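Local coordinates for cyclic nucleotide-binding protein (Brucella abortus biovar 1, PDB 5D1I) that is of unknown function but belongs to the cyclic nucleotide-binding domain family and may, as in related proteins, act as a DNA-binding transcription factor, at residues 21-26 against 119-124. Numbering follows the deposited sequence.
Sequences VGLFES and SIFRRI
F121 reaches from its helix to L23 and F24, and the contact is wholly apolar. No hydrogen bond links 21-26 to 119-124. In the aromatic pair, CE1 of F24 lies 3.6 Å from CE1 of F121. F121 CE1 approaches the F24 ring at its edge, in the ring plane. The two planes are inclined at 45° and the centroids lie 5.9 Å apart, so the rings meet obliquely. F121 has CG anti to the backbone N (chi1 178°), which extends the ring away from its own helix toward 21-26; the CA atoms of F24 and F121 are 9.4 Å apart.

The aliphatic partner L23 packs its CG 3.8 Å from F121 CZ. Its CD2 makes an off-centre CH-pi contact, 4.3 Å from the F121 ring centroid. F121 thus meets two consecutive residues of the 3-10 turn 22-24, which the F24 N to V21 O bond helps to close.

F27 packs on both phenylalanines. F24 also packs on L35 of helix 29-38, and I124 touches the same residue from helix 118-124. The contact joins the turn between helices 11-18 and 29-38 to helix 118-124, which directly follows barrel strand 111-117, consistent with the N3A motif of cyclic nucleotide-binding domains.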
ATOM      1  N   VAL A  21       0.112  -4.070  -1.996  1.00  9.90           N
ATOM      2  CA  VAL A  21      -0.822  -3.151  -1.353  1.00  9.23           C
ATOM      3  C   VAL A  21      -1.170  -3.629   0.054  1.00 11.87           C
ATOM      4  O   VAL A  21      -1.508  -4.789   0.249  1.00 11.34           O
ATOM      5  CB  VAL A  21      -2.102  -3.002  -2.193  1.00 14.58           C
ATOM      6  CG1 VAL A  21      -3.114  -2.126  -1.489  1.00 14.42           C
ATOM      7  CG2 VAL A  21      -1.761  -2.431  -3.556  1.00 13.60           C
ATOM      8  N   GLY A  22      -1.069  -2.730   1.031  1.00 14.03           N
ATOM      9  CA  GLY A  22      -1.304  -3.073   2.425  1.00 10.92           C
ATOM     10  C   GLY A  22      -2.619  -3.779   2.696  1.00 11.33           C
ATOM     11  O   GLY A  22      -2.671  -4.758   3.445  1.00 10.97           O
ATOM     12  N   LEU A  23      -3.686  -3.295   2.075  1.00 13.73           N
ATOM     13  CA  LEU A  23      -5.009  -3.868   2.295  1.00 12.43           C
ATOM     14  C   LEU A  23      -5.128  -5.281   1.717  1.00 15.46           C
ATOM     15  O   LEU A  23      -5.939  -6.075   2.184  1.00 16.26           O
ATOM     16  CB  LEU A  23      -6.080  -2.957   1.693  1.00 17.22           C
ATOM     17  CG  LEU A  23      -7.523  -3.158   2.152  1.00 23.98           C
ATOM     18  CD1 LEU A  23      -7.611  -3.093   3.667  1.00 23.96           C
ATOM     19  CD2 LEU A  23      -8.423  -2.105   1.515  1.00 21.79           C
ATOM     20  N   PHE A  24      -4.315  -5.592   0.709  1.00 10.57           N
ATOM     21  CA  PHE A  24      -4.395  -6.890   0.035  1.00 14.25           C
ATOM     22  C   PHE A  24      -3.290  -7.827   0.504  1.00 22.61           C
ATOM     23  O   PHE A  24      -3.119  -8.914  -0.051  1.00 17.14           O
ATOM     24  CB  PHE A  24      -4.311  -6.720  -1.491  1.00 12.58           C
ATOM     25  CG  PHE A  24      -5.237  -5.670  -2.039  1.00 15.98           C
ATOM     26  CD1 PHE A  24      -6.477  -5.450  -1.465  1.00 13.65           C
ATOM     27  CD2 PHE A  24      -4.861  -4.898  -3.125  1.00 15.92           C
ATOM     28  CE1 PHE A  24      -7.326  -4.479  -1.961  1.00 15.92           C
ATOM     29  CE2 PHE A  24      -5.708  -3.927  -3.626  1.00 13.30           C
ATOM     30  CZ  PHE A  24      -6.941  -3.720  -3.045  1.00 15.87           C
ATOM     31  N   GLU A  25      -2.559  -7.397   1.534  1.00 16.18           N
ATOM     32  CA  GLU A  25      -1.400  -8.122   2.067  1.00 22.49           C
ATOM     33  C   GLU A  25      -1.620  -9.614   2.304  1.00 24.47           C
ATOM     34  O   GLU A  25      -0.798 -10.437   1.905  1.00 24.07           O
ATOM     35  CB  GLU A  25      -0.947  -7.490   3.391  1.00 27.38           C
ATOM     36  CG  GLU A  25       0.102  -8.322   4.135  1.00 25.03           C
ATOM     37  CD  GLU A  25       0.164  -8.026   5.631  1.00 37.81           C
ATOM     38  OE1 GLU A  25      -0.654  -7.219   6.133  1.00 28.95           O
ATOM     39  OE2 GLU A  25       1.035  -8.615   6.307  1.00 41.91           O
ATOM     40  N   SER A  26      -2.717  -9.959   2.964  1.00 14.67           N
ATOM     41  CA  SER A  26      -2.933 -11.339   3.388  1.00 22.95           C
ATOM     42  C   SER A  26      -3.681 -12.182   2.357  1.00 24.37           C
ATOM     43  O   SER A  26      -4.026 -13.332   2.628  1.00 24.57           O
ATOM     44  CB  SER A  26      -3.692 -11.364   4.713  1.00 27.25           C
ATOM     45  OG  SER A  26      -4.946 -10.720   4.584  1.00 37.84           O
ATOM     46  N   SER A 119     -17.144  -2.547  -4.334  1.00 15.89           N
ATOM     47  CA  SER A 119     -17.983  -3.732  -4.523  1.00 21.90           C
ATOM     48  C   SER A 119     -17.177  -4.985  -4.883  1.00 24.73           C
ATOM     49  O   SER A 119     -17.472  -6.076  -4.393  1.00 17.86           O
ATOM     50  CB  SER A 119     -19.042  -3.470  -5.595  1.00 32.05           C
ATOM     51  OG  SER A 119     -18.460  -3.404  -6.883  1.00 46.23           O
ATOM     52  N   ILE A 120     -16.164  -4.832  -5.732  1.00 18.18           N
ATOM     53  CA  ILE A 120     -15.318  -5.961  -6.103  1.00 16.25           C
ATOM     54  C   ILE A 120     -14.562  -6.462  -4.887  1.00 15.66           C
ATOM     55  O   ILE A 120     -14.542  -7.660  -4.605  1.00 19.72           O
ATOM     56  CB  ILE A 120     -14.319  -5.594  -7.223  1.00 29.37           C
ATOM     57  CG1 ILE A 120     -15.025  -5.585  -8.578  1.00 34.34           C
ATOM     58  CG2 ILE A 120     -13.169  -6.590  -7.273  1.00 25.63           C
ATOM     59  CD1 ILE A 120     -15.520  -6.950  -9.009  1.00 35.92           C
ATOM     60  N   PHE A 121     -13.944  -5.532  -4.165  1.00 18.19           N
ATOM     61  CA  PHE A 121     -13.220  -5.854  -2.944  1.00 16.01           C
ATOM     62  C   PHE A 121     -14.105  -6.617  -1.968  1.00 15.06           C
ATOM     63  O   PHE A 121     -13.690  -7.628  -1.397  1.00 18.42           O
ATOM     64  CB  PHE A 121     -12.688  -4.574  -2.298  1.00 15.17           C
ATOM     65  CG  PHE A 121     -11.956  -4.801  -1.008  1.00 12.51           C
ATOM     66  CD1 PHE A 121     -10.721  -5.424  -0.997  1.00 17.12           C
ATOM     67  CD2 PHE A 121     -12.496  -4.371   0.193  1.00 19.05           C
ATOM     68  CE1 PHE A 121     -10.038  -5.630   0.192  1.00 17.64           C
ATOM     69  CE2 PHE A 121     -11.817  -4.572   1.385  1.00 23.21           C
ATOM     70  CZ  PHE A 121     -10.585  -5.204   1.381  1.00 17.29           C
ATOM     71  N   ARG A 122     -15.335  -6.140  -1.801  1.00 15.70           N
ATOM     72  CA  ARG A 122     -16.287  -6.767  -0.890  1.00 19.11           C
ATOM     73  C   ARG A 122     -16.630  -8.199  -1.304  1.00 22.70           C
ATOM     74  O   ARG A 122     -16.689  -9.096  -0.460  1.00 20.76           O
ATOM     75  CB  ARG A 122     -17.576  -5.940  -0.804  1.00 20.42           C
ATOM     76  CG  ARG A 122     -18.532  -6.421   0.284  1.00 27.05           C
ATOM     77  CD  ARG A 122     -19.993  -6.227  -0.092  1.00 34.67           C
ATOM     78  NE  ARG A 122     -20.434  -7.180  -1.107  1.00 44.44           N
ATOM     79  CZ  ARG A 122     -20.905  -6.842  -2.304  1.00 46.97           C
ATOM     80  NH1 ARG A 122     -21.010  -5.566  -2.647  1.00 46.36           N
ATOM     81  NH2 ARG A 122     -21.280  -7.784  -3.159  1.00 39.06           N
ATOM     82  N   ARG A 123     -16.860  -8.406  -2.601  1.00 22.65           N
ATOM     83  CA  ARG A 123     -17.229  -9.723  -3.126  1.00 22.47           C
ATOM     84  C   ARG A 123     -16.149 -10.763  -2.853  1.00 25.94           C
ATOM     85  O   ARG A 123     -16.445 -11.928  -2.595  1.00 26.60           O
ATOM     86  CB  ARG A 123     -17.497  -9.660  -4.632  1.00 27.25           C
ATOM     87  CG  ARG A 123     -18.756  -8.915  -5.037  1.00 34.66           C
ATOM     88  CD  ARG A 123     -18.990  -9.019  -6.539  1.00 46.52           C
ATOM     89  NE  ARG A 123     -19.534 -10.320  -6.925  1.00 57.18           N
ATOM     90  CZ  ARG A 123     -19.554 -10.784  -8.170  1.00 54.59           C
ATOM     91  NH1 ARG A 123     -19.043 -10.056  -9.157  1.00 49.65           N
ATOM     92  NH2 ARG A 123     -20.075 -11.978  -8.429  1.00 45.06           N
ATOM     93  N   ILE A 124     -14.893 -10.341  -2.917  1.00 24.16           N
ATOM     94  CA  ILE A 124     -13.784 -11.256  -2.686  1.00 27.32           C
ATOM     95  C   ILE A 124     -13.760 -11.721  -1.233  1.00 32.33           C
ATOM     96  O   ILE A 124     -13.468 -12.879  -0.948  1.00 34.49           O
ATOM     97  CB  ILE A 124     -12.444 -10.603  -3.056  1.00 27.68           C
ATOM     98  CG1 ILE A 124     -12.451 -10.224  -4.537  1.00 26.53           C
ATOM     99  CG2 ILE A 124     -11.284 -11.539  -2.752  1.00 35.97           C
ATOM    100  CD1 ILE A 124     -11.106  -9.886  -5.082  1.00 31.44           C
TER